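Long-range contacts in glycoside transferase (PDB 6R2M), which probably hydrolyses glycosidic bonds of an exopolysaccharide, acting as an extracellular monomeric glycoside hydrolase of Listeria monocytogenes: residues S261-F267 against F302-K307; P12-T18 against V63-K67; A186-F190 against Y248-K253; V142-F146 against T157-L163. All blocks are in the same frame, centred on the assembly; numbering follows the deposited sequence.

Contact 1 of 4, residues S261-F267 against F302-K307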
loop_
_atom_site.group_PDB
_atom_site.type_symbol
_atom_site.label_atom_id
_atom_site.label_comp_id
_atom_site.label_asym_id
_atom_site.label_seq_id
_atom_site.Cartn_x
_atom_site.Cartn_y
_atom_site.Cartn_z
ATOM N N SER A 261 3.910 13.651 7.038
ATOM C CA SER A 261 3.959 12.709 5.925
ATOM C C SER A 261 2.653 12.753 5.153
ATOM O O SER A 261 1.578 12.605 5.739
ATOM C CB SER A 261 4.207 11.284 6.409
ATOM O OG SER A 261 3.754 10.336 5.434
ATOM N N THR A 262 2.754 12.960 3.836
ATOM C CA THR A 262 1.564 12.910 2.991
ATOM C C THR A 262 0.869 11.557 3.098
ATOM O O THR A 262 -0.353 11.487 3.281
ATOM C CB THR A 262 1.953 13.217 1.551
ATOM O OG1 THR A 262 2.451 14.555 1.478
ATOM C CG2 THR A 262 0.749 13.092 0.637
ATOM N N ALA A 263 1.636 10.464 2.993
ATOM C CA ALA A 263 1.023 9.141 3.056
ATOM C C ALA A 263 0.329 8.903 4.395
ATOM O O ALA A 263 -0.746 8.295 4.437
ATOM C CB ALA A 263 2.066 8.056 2.782
ATOM N N VAL A 264 0.912 9.401 5.490
ATOM C CA VAL A 264 0.287 9.254 6.804
ATOM C C VAL A 264 -1.078 9.918 6.830
ATOM O O VAL A 264 -2.046 9.354 7.344
ATOM C CB VAL A 264 1.206 9.810 7.901
ATOM C CG1 VAL A 264 0.412 9.968 9.201
ATOM C CG2 VAL A 264 2.358 8.850 8.108
ATOM N N TYR A 265 -1.195 11.116 6.253
ATOM C CA TYR A 265 -2.516 11.743 6.245
ATOM C C TYR A 265 -3.479 11.041 5.295
ATOM O O TYR A 265 -4.685 10.983 5.579
ATOM C CB TYR A 265 -2.397 13.220 5.889
ATOM C CG TYR A 265 -1.838 14.042 7.033
ATOM C CD1 TYR A 265 -2.311 13.859 8.329
ATOM C CD2 TYR A 265 -0.858 15.004 6.815
ATOM C CE1 TYR A 265 -1.803 14.602 9.393
ATOM C CE2 TYR A 265 -0.349 15.771 7.875
ATOM C CZ TYR A 265 -0.834 15.556 9.160
ATOM O OH TYR A 265 -0.339 16.308 10.206
ATOM N N ALA A 266 -2.987 10.497 4.176
ATOM C CA ALA A 266 -3.875 9.726 3.309
ATOM C C ALA A 266 -4.410 8.499 4.038
ATOM O O ALA A 266 -5.621 8.223 4.015
ATOM C CB ALA A 266 -3.143 9.316 2.030
ATOM N N PHE A 267 -3.537 7.786 4.751
ATOM C CA PHE A 267 -3.984 6.585 5.450
ATOM C C PHE A 267 -4.818 6.922 6.680
ATOM O O PHE A 267 -5.743 6.175 6.995
ATOM C CB PHE A 267 -2.789 5.722 5.830
ATOM C CG PHE A 267 -2.043 5.184 4.645
ATOM C CD1 PHE A 267 -2.657 5.075 3.411
ATOM C CD2 PHE A 267 -0.720 4.812 4.765
ATOM C CE1 PHE A 267 -1.960 4.594 2.313
ATOM C CE2 PHE A 267 -0.016 4.323 3.690
ATOM C CZ PHE A 267 -0.639 4.214 2.445
ATOM N N PHE A 302 5.185 7.340 -3.919
ATOM C CA PHE A 302 4.270 6.792 -2.914
ATOM C C PHE A 302 3.412 7.882 -2.291
ATOM O O PHE A 302 2.204 7.700 -2.112
ATOM C CB PHE A 302 5.058 6.077 -1.821
ATOM C CG PHE A 302 4.215 5.256 -0.869
ATOM C CD1 PHE A 302 3.793 3.975 -1.211
ATOM C CD2 PHE A 302 3.918 5.729 0.409
ATOM C CE1 PHE A 302 3.067 3.192 -0.301
ATOM C CE2 PHE A 302 3.197 4.959 1.302
ATOM C CZ PHE A 302 2.773 3.689 0.955
ATOM N N ASP A 303 4.020 9.032 -1.965
ATOM C CA ASP A 303 3.253 10.137 -1.393
ATOM C C ASP A 303 2.350 10.772 -2.441
ATOM O O ASP A 303 1.164 11.022 -2.188
ATOM C CB ASP A 303 4.200 11.188 -0.808
ATOM C CG ASP A 303 4.861 10.736 0.474
ATOM O OD1 ASP A 303 4.165 10.200 1.352
ATOM O OD2 ASP A 303 6.091 10.920 0.598
ATOM N N TYR A 304 2.895 11.029 -3.628
ATOM C CA TYR A 304 2.116 11.658 -4.684
ATOM C C TYR A 304 0.870 10.840 -4.992
ATOM O O TYR A 304 -0.248 11.363 -5.001
ATOM C CB TYR A 304 2.979 11.820 -5.938
ATOM C CG TYR A 304 2.173 12.238 -7.143
ATOM C CD1 TYR A 304 1.822 13.570 -7.335
ATOM C CD2 TYR A 304 1.717 11.303 -8.059
ATOM C CE1 TYR A 304 1.050 13.950 -8.416
ATOM C CE2 TYR A 304 0.954 11.678 -9.145
ATOM C CZ TYR A 304 0.628 12.998 -9.318
ATOM O OH TYR A 304 -0.141 13.337 -10.417
ATOM N N ILE A 305 1.044 9.535 -5.212
ATOM C CA ILE A 305 -0.063 8.764 -5.761
ATOM C C ILE A 305 -1.063 8.380 -4.677
ATOM O O ILE A 305 -2.257 8.251 -4.960
ATOM C CB ILE A 305 0.457 7.528 -6.518
ATOM C CG1 ILE A 305 -0.638 6.954 -7.423
ATOM C CG2 ILE A 305 1.020 6.452 -5.570
ATOM C CD1 ILE A 305 -0.961 7.843 -8.634
ATOM N N ASN A 306 -0.621 8.187 -3.427
ATOM C CA ASN A 306 -1.594 7.906 -2.377
ATOM C C ASN A 306 -2.443 9.129 -2.063
ATOM O O ASN A 306 -3.623 8.982 -1.717
ATOM C CB ASN A 306 -0.900 7.396 -1.115
ATOM C CG ASN A 306 -0.680 5.887 -1.144
ATOM O OD1 ASN A 306 -1.631 5.123 -1.138
ATOM N ND2 ASN A 306 0.575 5.463 -1.188
ATOM N N LYS A 307 -1.891 10.336 -2.220
ATOM C CA LYS A 307 -2.747 11.507 -2.109
ATOM C C LYS A 307 -3.792 11.512 -3.227
ATOM O O LYS A 307 -4.981 11.710 -2.953
ATOM C CB LYS A 307 -1.907 12.793 -2.106
ATOM C CG LYS A 307 -2.751 14.056 -2.125
ATOM C CD LYS A 307 -1.926 15.290 -1.833
ATOM C CE LYS A 307 -2.809 16.521 -1.855
ATOM N NZ LYS A 307 -2.101 17.797 -1.549
HETATM O O HOH W 1 5.587 10.165 3.609
#
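Asp303 OD1 accepts from Ala263 N over 3.0 Å, joining the first turn of helix 262-274 to helix 301-312, two nearly parallel helices in a mainly helical chain consistent with the (alpha/alpha)6 barrel of related glycoside hydrolases. The bond is bent, 140° at the hydrogen, and reaches OD1 on its anti side, tilted out of the carboxylate plane. Helix 262-274 is N-capped by Ser261, whose OG accepts from Val264 N at 3.0 Å. Water 1 links the two acceptors, donating to Asp303 OD1 (2.7 Å) and lying 2.6 Å from Ser261 OG. Phe302 CG, anti to the backbone N (chi1 -169°), swings the ring to Ala263 CB, 3.6 Å from Phe302 CE2, and to Phe267, whose CZ meets Phe302 CZ at 3.8 Å with ring planes 79° apart. Asn306 serves both rings, setting OD1 near the edge of Phe267, 3.5 Å from CE1, and ND2 over the centre of Phe302. Thr262 CG2 packs on Lys307 CB, and Lys307 NZ extends to Met291 O. Leu55 of helix 50-62 backs Phe302 and Asn306. Phe302 O helps hold the amide, accepting Asn306 ND2 at 2.9 Å from one face of its plane and Asn306 N from the other.

Contact 2 of 4, residues P12-T18 against V63-K67; sequences PKETTPT and VNDSK
Thr15 OG1 makes two hydrogen bonds, donating to Asn64 O at 2.6 Å from above the carbonyl plane and accepting from Ser66 N at 2.9 Å, a fairly straight bond (161°). It thereby pins the extended N-terminal segment onto the turn between helices 50-62 and 66-79, where Asn64, with positive phi, is the C-prime residue of a Schellman motif. With chi1 at 59°, OG1 lies between its own backbone N and carbonyl carbon, from where it faces both partners. Ser66 OG extends the network, donating to Lys13 O at 2.9 Å and accepting from water 2, which also donates to Pro12 O. Asn64 ND2 reaches Thr16 O (3.0 Å) from above the carbonyl plane, and Thr18 N donates to Val63 O at 2.9 Å. The same Val63 O receives a CA-H...O contact from Pro17 CA at 3.1 Å. Further out, the Pro17 ring crosses Asp65, Pro17 CG 3.7 Å from Asp65 CG. Asp65 is the N-cap of helix 66-79, and its OD2 is bonded to Thr68 and Gln23. Phe117 touches Thr15, Asn64 and Ser66. On the exposed side Glu14 and Lys67 run side by side; Lys67 NZ pairs with Glu71, and Lys67 CD lies 4.0 Å from Glu14 OE2.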
loop_
_atom_site.group_PDB
_atom_site.type_symbol
_atom_site.label_atom_id
_atom_site.label_comp_id
_atom_site.label_asym_id
_atom_site.label_seq_id
_atom_site.Cartn_x
_atom_site.Cartn_y
_atom_site.Cartn_z
ATOM N N PRO A 12 -8.712 -4.710 -23.092
ATOM C CA PRO A 12 -10.102 -4.400 -22.753
ATOM C C PRO A 12 -10.669 -3.317 -23.660
ATOM O O PRO A 12 -9.944 -2.541 -24.286
ATOM C CB PRO A 12 -10.035 -3.924 -21.295
ATOM C CG PRO A 12 -8.605 -3.786 -20.958
ATOM C CD PRO A 12 -7.749 -4.229 -22.090
ATOM N N LYS A 13 -11.997 -3.286 -23.731
ATOM C CA LYS A 13 -12.673 -2.204 -24.435
ATOM C C LYS A 13 -12.219 -0.870 -23.847
ATOM O O LYS A 13 -12.071 -0.734 -22.632
ATOM C CB LYS A 13 -14.192 -2.369 -24.318
ATOM C CG LYS A 13 -15.027 -1.368 -25.129
ATOM C CD LYS A 13 -14.325 -0.962 -26.418
ATOM C CE LYS A 13 -15.292 -0.577 -27.528
ATOM N NZ LYS A 13 -16.239 -1.665 -27.891
ATOM N N GLU A 14 -11.941 0.100 -24.717
ATOM C CA GLU A 14 -11.451 1.390 -24.247
ATOM C C GLU A 14 -12.559 2.134 -23.513
ATOM O O GLU A 14 -13.681 2.257 -24.015
ATOM C CB GLU A 14 -10.927 2.228 -25.415
ATOM C CG GLU A 14 -10.274 3.546 -24.987
ATOM C CD GLU A 14 -9.263 4.069 -25.996
ATOM O OE1 GLU A 14 -8.693 3.259 -26.759
ATOM O OE2 GLU A 14 -9.019 5.292 -26.010
ATOM N N THR A 15 -12.244 2.621 -22.318
ATOM C CA THR A 15 -13.192 3.313 -21.461
ATOM C C THR A 15 -12.876 4.804 -21.426
ATOM O O THR A 15 -11.754 5.223 -21.720
ATOM C CB THR A 15 -13.146 2.752 -20.035
ATOM O OG1 THR A 15 -11.818 2.909 -19.514
ATOM C CG2 THR A 15 -13.529 1.281 -20.014
ATOM N N THR A 16 -13.865 5.606 -21.015
ATOM C CA THR A 16 -13.674 7.046 -20.853
ATOM C C THR A 16 -13.269 7.369 -19.419
ATOM O O THR A 16 -14.104 7.247 -18.510
ATOM C CB THR A 16 -14.943 7.799 -21.211
ATOM O OG1 THR A 16 -15.283 7.537 -22.575
ATOM C CG2 THR A 16 -14.746 9.303 -21.031
ATOM N N PRO A 17 -12.037 7.810 -19.164
ATOM C CA PRO A 17 -11.628 8.102 -17.788
ATOM C C PRO A 17 -12.406 9.272 -17.199
ATOM O O PRO A 17 -12.948 10.122 -17.917
ATOM C CB PRO A 17 -10.142 8.446 -17.917
ATOM C CG PRO A 17 -9.725 7.876 -19.239
ATOM C CD PRO A 17 -10.929 7.966 -20.119
ATOM N N THR A 18 -12.476 9.287 -15.862
ATOM C CA THR A 18 -13.060 10.436 -15.174
ATOM C C THR A 18 -12.150 11.647 -15.242
ATOM O O THR A 18 -12.617 12.777 -15.076
ATOM C CB THR A 18 -13.348 10.130 -13.710
ATOM O OG1 THR A 18 -12.120 9.847 -13.033
ATOM C CG2 THR A 18 -14.298 8.970 -13.564
ATOM N N VAL A 63 -10.150 5.680 -11.752
ATOM C CA VAL A 63 -10.532 6.720 -12.710
ATOM C C VAL A 63 -10.999 6.136 -14.045
ATOM O O VAL A 63 -11.164 6.879 -15.017
ATOM C CB VAL A 63 -9.410 7.758 -12.925
ATOM C CG1 VAL A 63 -9.070 8.449 -11.608
ATOM C CG2 VAL A 63 -8.147 7.141 -13.552
ATOM N N ASN A 64 -11.229 4.826 -14.112
ATOM C CA ASN A 64 -11.879 4.196 -15.269
ATOM C C ASN A 64 -11.054 4.348 -16.539
ATOM O O ASN A 64 -11.579 4.693 -17.595
ATOM C CB ASN A 64 -13.297 4.750 -15.488
ATOM C CG ASN A 64 -14.095 3.918 -16.483
ATOM O OD1 ASN A 64 -14.044 2.690 -16.447
ATOM N ND2 ASN A 64 -14.800 4.583 -17.395
ATOM N N ASP A 65 -9.747 4.107 -16.448
ATOM C CA ASP A 65 -8.853 4.281 -17.597
ATOM C C ASP A 65 -8.289 2.927 -18.031
ATOM O O ASP A 65 -7.180 2.536 -17.664
ATOM C CB ASP A 65 -7.744 5.282 -17.261
ATOM C CG ASP A 65 -6.875 5.621 -18.468
ATOM O OD1 ASP A 65 -7.061 5.018 -19.549
ATOM O OD2 ASP A 65 -5.994 6.495 -18.331
ATOM N N SER A 66 -9.056 2.216 -18.862
ATOM C CA SER A 66 -8.628 0.870 -19.232
ATOM C C SER A 66 -7.390 0.878 -20.114
ATOM O O SER A 66 -6.560 -0.039 -20.023
ATOM C CB SER A 66 -9.773 0.136 -19.922
ATOM O OG SER A 66 -9.894 0.640 -21.236
ATOM N N LYS A 67 -7.256 1.880 -20.977
ATOM C CA LYS A 67 -6.108 1.913 -21.876
ATOM C C LYS A 67 -4.800 2.068 -21.110
ATOM O O LYS A 67 -3.841 1.314 -21.336
ATOM C CB LYS A 67 -6.259 3.041 -22.891
ATOM C CG LYS A 67 -5.013 3.313 -23.699
ATOM C CD LYS A 67 -5.293 4.382 -24.747
ATOM C CE LYS A 67 -4.024 4.800 -25.472
ATOM N NZ LYS A 67 -3.069 5.478 -24.549
HETATM O O HOH W 2 -8.438 -0.493 -23.274
HETATM O O HOH W 3 -9.216 4.288 -21.430
#

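Contact 3 of 4, residues A186-F190 against Y248-K253; sequences ADPFF and YQRETK
Phe189 supplies most of the apolar packing, its ring packing against Tyr248 and Arg250. Its far end, CZ, sits 3.8 Å from Tyr248 CB, and the two aromatic side chains cross at about a right angle. Along one flank Phe189 CD2 meets the aliphatic stem of Arg250, 3.7 Å from CG. CG makes this contact; the guanidinium lies further out, its plane 79° from the ring, and its NH1 goes to Asp203 O, with Tyr201 in a cation-pi contact. Beside the aromatic group Pro188 CG touches Lys253 CD at 3.5 Å. Lys253 crosses the proline obliquely; its chain is near-extended up to CD (chi2 -159°), the touching atom, and bends only beyond it, at chi3.

Aromatic partners from helix 228-241 extend the cluster, for Phe233 makes edge-to-face pairs with both Phe189 and Tyr248. The Tyr248 hydroxyl turns away from the contact and is bonded to Glu237.

Hydrogen bonds shape each segment separately. Asp187 N donates to Phe189 O at 3.0 Å around the cis peptide bond preceding Pro188, and Pro188 CG lies over one face of the Phe189 ring, toward its rim. In the other segment Lys253 N makes a weak bond to Gln249 O.

The contact is apolar packing, partly by the aliphatic stems of charged residues, of a loop with a cis peptide bond before Pro188, lying between helix 179-183 and strand 193-195, against the end of an antiparallel two-stranded sheet, where strand 247-249 pairs with 206-208 and then turns back.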
loop_
_atom_site.group_PDB
_atom_site.type_symbol
_atom_site.label_atom_id
_atom_site.label_comp_id
_atom_site.label_asym_id
_atom_site.label_seq_id
_atom_site.Cartn_x
_atom_site.Cartn_y
_atom_site.Cartn_z
ATOM N N ALA A 186 -0.749 -2.695 20.723
ATOM C CA ALA A 186 -0.124 -1.383 20.600
ATOM C C ALA A 186 -0.011 -0.753 21.985
ATOM O O ALA A 186 -0.923 -0.879 22.804
ATOM C CB ALA A 186 -0.934 -0.479 19.664
ATOM N N ASP A 187 1.119 -0.087 22.262
ATOM C CA ASP A 187 1.294 0.443 23.620
ATOM C C ASP A 187 2.142 1.713 23.702
ATOM O O ASP A 187 3.118 1.761 24.467
ATOM C CB ASP A 187 1.902 -0.641 24.515
ATOM C CG ASP A 187 1.730 -0.345 25.998
ATOM O OD1 ASP A 187 0.757 0.348 26.365
ATOM O OD2 ASP A 187 2.586 -0.796 26.794
ATOM N N PRO A 188 1.785 2.786 22.980
ATOM C CA PRO A 188 0.606 2.940 22.118
ATOM C C PRO A 188 0.879 2.585 20.653
ATOM O O PRO A 188 -0.035 2.694 19.840
ATOM C CB PRO A 188 0.276 4.428 22.267
ATOM C CG PRO A 188 1.637 5.053 22.375
ATOM C CD PRO A 188 2.525 4.056 23.101
ATOM N N PHE A 189 2.106 2.171 20.333
ATOM C CA PHE A 189 2.473 1.794 18.977
ATOM C C PHE A 189 2.510 0.282 18.834
ATOM O O PHE A 189 2.825 -0.444 19.778
ATOM C CB PHE A 189 3.834 2.374 18.601
ATOM C CG PHE A 189 3.931 3.850 18.817
ATOM C CD1 PHE A 189 3.259 4.732 17.973
ATOM C CD2 PHE A 189 4.703 4.361 19.856
ATOM C CE1 PHE A 189 3.347 6.107 18.169
ATOM C CE2 PHE A 189 4.797 5.737 20.051
ATOM C CZ PHE A 189 4.117 6.602 19.201
ATOM N N PHE A 190 2.195 -0.178 17.628
ATOM C CA PHE A 190 2.223 -1.604 17.331
ATOM C C PHE A 190 3.659 -2.102 17.247
ATOM O O PHE A 190 4.532 -1.422 16.691
ATOM C CB PHE A 190 1.550 -1.889 15.994
ATOM C CG PHE A 190 0.074 -1.661 15.980
ATOM C CD1 PHE A 190 -0.797 -2.651 16.390
ATOM C CD2 PHE A 190 -0.455 -0.462 15.492
ATOM C CE1 PHE A 190 -2.165 -2.449 16.344
ATOM C CE2 PHE A 190 -1.826 -0.254 15.454
ATOM C CZ PHE A 190 -2.676 -1.242 15.871
ATOM N N TYR A 248 7.809 8.916 15.285
ATOM C CA TYR A 248 7.840 9.181 16.715
ATOM C C TYR A 248 8.896 8.339 17.423
ATOM O O TYR A 248 9.258 7.240 16.986
ATOM C CB TYR A 248 6.478 8.903 17.375
ATOM C CG TYR A 248 5.392 9.889 17.039
ATOM C CD1 TYR A 248 4.675 9.784 15.847
ATOM C CD2 TYR A 248 5.066 10.910 17.916
ATOM C CE1 TYR A 248 3.676 10.678 15.535
ATOM C CE2 TYR A 248 4.067 11.821 17.610
ATOM C CZ TYR A 248 3.377 11.694 16.417
ATOM O OH TYR A 248 2.377 12.579 16.096
ATOM N N GLN A 249 9.389 8.876 18.533
ATOM C CA GLN A 249 10.261 8.138 19.429
ATOM C C GLN A 249 9.403 7.333 20.404
ATOM O O GLN A 249 8.506 7.879 21.053
ATOM C CB GLN A 249 11.180 9.109 20.168
ATOM C CG GLN A 249 12.090 9.893 19.242
ATOM C CD GLN A 249 13.227 9.051 18.693
ATOM O OE1 GLN A 249 13.981 8.443 19.454
ATOM N NE2 GLN A 249 13.359 9.015 17.372
ATOM N N ARG A 250 9.662 6.026 20.492
ATOM C CA ARG A 250 8.780 5.181 21.291
ATOM C C ARG A 250 8.921 5.439 22.781
ATOM O O ARG A 250 7.938 5.327 23.520
ATOM C CB ARG A 250 9.054 3.715 21.008
ATOM C CG ARG A 250 8.222 3.182 19.900
ATOM C CD ARG A 250 7.984 1.712 20.088
ATOM N NE ARG A 250 9.163 1.009 20.586
ATOM C CZ ARG A 250 10.235 0.723 19.855
ATOM N NH1 ARG A 250 10.292 1.080 18.579
ATOM N NH2 ARG A 250 11.251 0.062 20.400
ATOM N N GLU A 251 10.127 5.770 23.238
ATOM C CA GLU A 251 10.363 5.903 24.671
ATOM C C GLU A 251 9.649 7.121 25.242
ATOM O O GLU A 251 9.098 7.064 26.347
ATOM C CB GLU A 251 11.866 5.974 24.935
ATOM C CG GLU A 251 12.671 4.871 24.230
ATOM C CD GLU A 251 13.273 5.296 22.887
ATOM O OE1 GLU A 251 14.516 5.240 22.760
ATOM O OE2 GLU A 251 12.520 5.665 21.951
ATOM N N THR A 252 9.628 8.226 24.495
ATOM C CA THR A 252 9.057 9.481 24.963
ATOM C C THR A 252 7.678 9.764 24.392
ATOM O O THR A 252 6.967 10.621 24.931
ATOM C CB THR A 252 9.976 10.649 24.586
ATOM O OG1 THR A 252 10.089 10.698 23.158
ATOM C CG2 THR A 252 11.357 10.456 25.174
ATOM N N LYS A 253 7.306 9.082 23.307
ATOM C CA LYS A 253 6.115 9.369 22.508
ATOM C C LYS A 253 6.170 10.760 21.874
ATOM O O LYS A 253 5.143 11.295 21.443
ATOM C CB LYS A 253 4.831 9.198 23.326
ATOM C CG LYS A 253 4.690 7.823 23.952
ATOM C CD LYS A 253 3.238 7.519 24.288
ATOM C CE LYS A 253 2.824 8.082 25.637
ATOM N NZ LYS A 253 1.482 7.563 26.030
#

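Contact 4 of 4, residues V142-F146 against T157-L163; sequences VPVDF and TLHLSYL
Asp145 meets Thr157, His159 and Tyr162 at once, in a contact built on a His-carboxylate hydrogen bond beside the edge strand of the antiparallel sheet that contains 158-159. The backbone joins first: Asp145 N donates to Thr157 O at 3.0 Å, in the carbonyl plane. From there Asp145 CG, anti to the carbonyl carbon (chi1 -71°), carries the carboxylate toward 157-159. CB lies 3.9 Å from Tyr162 CE2. CG passes close to Thr157 O, and the carboxylate then divides its work. OD1 uses its syn lone pair for His159 N, a short and nearly straight bond of 2.7 Å and 167°, and has Tyr162 CD2 at 3.6 Å as a further neighbour. OD2 accepts two donors: His159 ND1 at 2.6 Å, on the syn side but somewhat out of the carboxylate plane, and Thr157 OG1, from above that plane at 2.9 Å. Backbone and imidazole of one histidine therefore hold both oxygens, fixing the rotation of the group, with the carboxylate and imidazole planes 40° apart. Three hydrogen bonds in all satisfy this buried carboxylate from across the contact.

Apolar packing completes the contact; Ile100 of helix 100-116 touches Pro143, Leu158 and Tyr162. The Leu158 side chain wraps round Pro143 O, CB at 3.6 Å, and the Pro143 ring ends against Leu163, with Pro143 CG 4.1 Å from Leu163 CD2.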
loop_
_atom_site.group_PDB
_atom_site.type_symbol
_atom_site.label_atom_id
_atom_site.label_comp_id
_atom_site.label_asym_id
_atom_site.label_seq_id
_atom_site.Cartn_x
_atom_site.Cartn_y
_atom_site.Cartn_z
ATOM N N VAL A 142 1.346 -19.314 7.122
ATOM C CA VAL A 142 1.362 -17.962 7.678
ATOM C C VAL A 142 2.281 -17.103 6.808
ATOM O O VAL A 142 3.444 -17.475 6.622
ATOM C CB VAL A 142 1.853 -17.958 9.135
ATOM C CG1 VAL A 142 1.772 -16.560 9.740
ATOM C CG2 VAL A 142 1.067 -18.994 9.956
ATOM N N PRO A 143 1.824 -15.965 6.302
ATOM C CA PRO A 143 2.667 -15.207 5.369
ATOM C C PRO A 143 3.956 -14.730 6.020
ATOM O O PRO A 143 4.000 -14.415 7.212
ATOM C CB PRO A 143 1.779 -14.022 4.964
ATOM C CG PRO A 143 0.745 -13.920 6.069
ATOM C CD PRO A 143 0.505 -15.342 6.497
ATOM N N VAL A 144 5.008 -14.668 5.201
ATOM C CA VAL A 144 6.236 -13.964 5.537
ATOM C C VAL A 144 6.496 -12.939 4.428
ATOM O O VAL A 144 5.834 -12.939 3.388
ATOM C CB VAL A 144 7.434 -14.918 5.732
ATOM C CG1 VAL A 144 7.182 -15.844 6.923
ATOM C CG2 VAL A 144 7.683 -15.755 4.471
ATOM N N ASP A 145 7.472 -12.058 4.660
ATOM C CA ASP A 145 7.562 -10.851 3.832
ATOM C C ASP A 145 7.847 -11.156 2.372
ATOM O O ASP A 145 7.444 -10.389 1.485
ATOM C CB ASP A 145 8.651 -9.922 4.358
ATOM C CG ASP A 145 8.266 -9.258 5.662
ATOM O OD1 ASP A 145 7.058 -9.187 5.972
ATOM O OD2 ASP A 145 9.184 -8.830 6.392
ATOM N N PHE A 146 8.579 -12.228 2.101
ATOM C CA PHE A 146 9.051 -12.445 0.743
ATOM C C PHE A 146 9.540 -13.871 0.600
ATOM O O PHE A 146 9.733 -14.591 1.581
ATOM C CB PHE A 146 10.170 -11.473 0.350
ATOM C CG PHE A 146 11.395 -11.565 1.206
ATOM C CD1 PHE A 146 12.321 -12.593 1.037
ATOM C CD2 PHE A 146 11.640 -10.599 2.159
ATOM C CE1 PHE A 146 13.456 -12.658 1.835
ATOM C CE2 PHE A 146 12.771 -10.659 2.955
ATOM C CZ PHE A 146 13.681 -11.686 2.784
ATOM N N THR A 157 10.804 -13.163 8.634
ATOM C CA THR A 157 10.056 -12.120 9.312
ATOM C C THR A 157 8.719 -11.935 8.618
ATOM O O THR A 157 8.597 -12.150 7.408
ATOM C CB THR A 157 10.790 -10.759 9.311
ATOM O OG1 THR A 157 11.078 -10.356 7.964
ATOM C CG2 THR A 157 12.088 -10.847 10.070
ATOM N N LEU A 158 7.723 -11.495 9.389
ATOM C CA LEU A 158 6.527 -10.878 8.828
ATOM C C LEU A 158 6.402 -9.479 9.406
ATOM O O LEU A 158 6.224 -9.320 10.614
ATOM C CB LEU A 158 5.264 -11.680 9.134
ATOM C CG LEU A 158 3.955 -10.993 8.741
ATOM C CD1 LEU A 158 3.869 -10.813 7.219
ATOM C CD2 LEU A 158 2.729 -11.750 9.272
ATOM N N HIS A 159 6.497 -8.473 8.547
ATOM C CA HIS A 159 6.141 -7.122 8.936
ATOM C C HIS A 159 4.635 -6.956 8.782
ATOM O O HIS A 159 4.090 -7.160 7.689
ATOM C CB HIS A 159 6.911 -6.115 8.094
ATOM C CG HIS A 159 8.351 -6.011 8.488
ATOM N ND1 HIS A 159 9.261 -7.015 8.234
ATOM C CD2 HIS A 159 9.031 -5.042 9.149
ATOM C CE1 HIS A 159 10.444 -6.663 8.710
ATOM N NE2 HIS A 159 10.333 -5.469 9.267
ATOM N N LEU A 160 3.958 -6.591 9.878
ATOM C CA LEU A 160 2.504 -6.522 9.842
ATOM C C LEU A 160 2.004 -5.455 8.876
ATOM O O LEU A 160 0.860 -5.536 8.409
ATOM C CB LEU A 160 1.967 -6.260 11.244
ATOM C CG LEU A 160 2.277 -7.386 12.227
ATOM C CD1 LEU A 160 1.780 -7.028 13.609
ATOM C CD2 LEU A 160 1.646 -8.679 11.740
ATOM N N SER A 161 2.831 -4.453 8.572
ATOM C CA SER A 161 2.441 -3.435 7.604
ATOM C C SER A 161 2.336 -3.979 6.186
ATOM O O SER A 161 1.854 -3.263 5.304
ATOM C CB SER A 161 3.431 -2.269 7.646
ATOM O OG SER A 161 4.707 -2.667 7.148
ATOM N N TYR A 162 2.774 -5.207 5.948
ATOM C CA TYR A 162 2.646 -5.843 4.652
ATOM C C TYR A 162 1.310 -6.562 4.487
ATOM O O TYR A 162 1.028 -7.068 3.396
ATOM C CB TYR A 162 3.788 -6.843 4.455
ATOM C CG TYR A 162 5.098 -6.273 3.940
ATOM C CD1 TYR A 162 5.424 -4.922 4.104
ATOM C CD2 TYR A 162 6.002 -7.096 3.273
ATOM C CE1 TYR A 162 6.637 -4.422 3.625
ATOM C CE2 TYR A 162 7.208 -6.611 2.806
ATOM C CZ TYR A 162 7.511 -5.271 2.966
ATOM O OH TYR A 162 8.714 -4.793 2.479
ATOM N N LEU A 163 0.476 -6.623 5.530
ATOM C CA LEU A 163 -0.748 -7.403 5.439
ATOM C C LEU A 163 -1.823 -6.621 4.694
ATOM O O LEU A 163 -2.022 -5.420 4.922
ATOM C CB LEU A 163 -1.261 -7.794 6.823
ATOM C CG LEU A 163 -0.360 -8.709 7.652
ATOM C CD1 LEU A 163 -0.899 -8.828 9.068
ATOM C CD2 LEU A 163 -0.230 -10.088 7.045
#

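Contact 4 is the most buried of the set, and its chemistry centres on one carboxylate; contact 1, nearest the centre of the chain, mixes a capped helix end with aromatic packing. Contacts 2 and 3 lie further out, on opposite sides of the chain's centre with their own centres 44 Å apart. They differ sharply: contact 2 is stitched by hydrogen bonds and waters, contact 3 by aliphatic and aromatic surfaces. Helix 209-223 touches residues of contacts 1, 3 and 4, and helix 50-62 packs on contact 1 and ends at contact 2. Strand 247-249 of contact 3 is followed by helix 262-274 of contact 1.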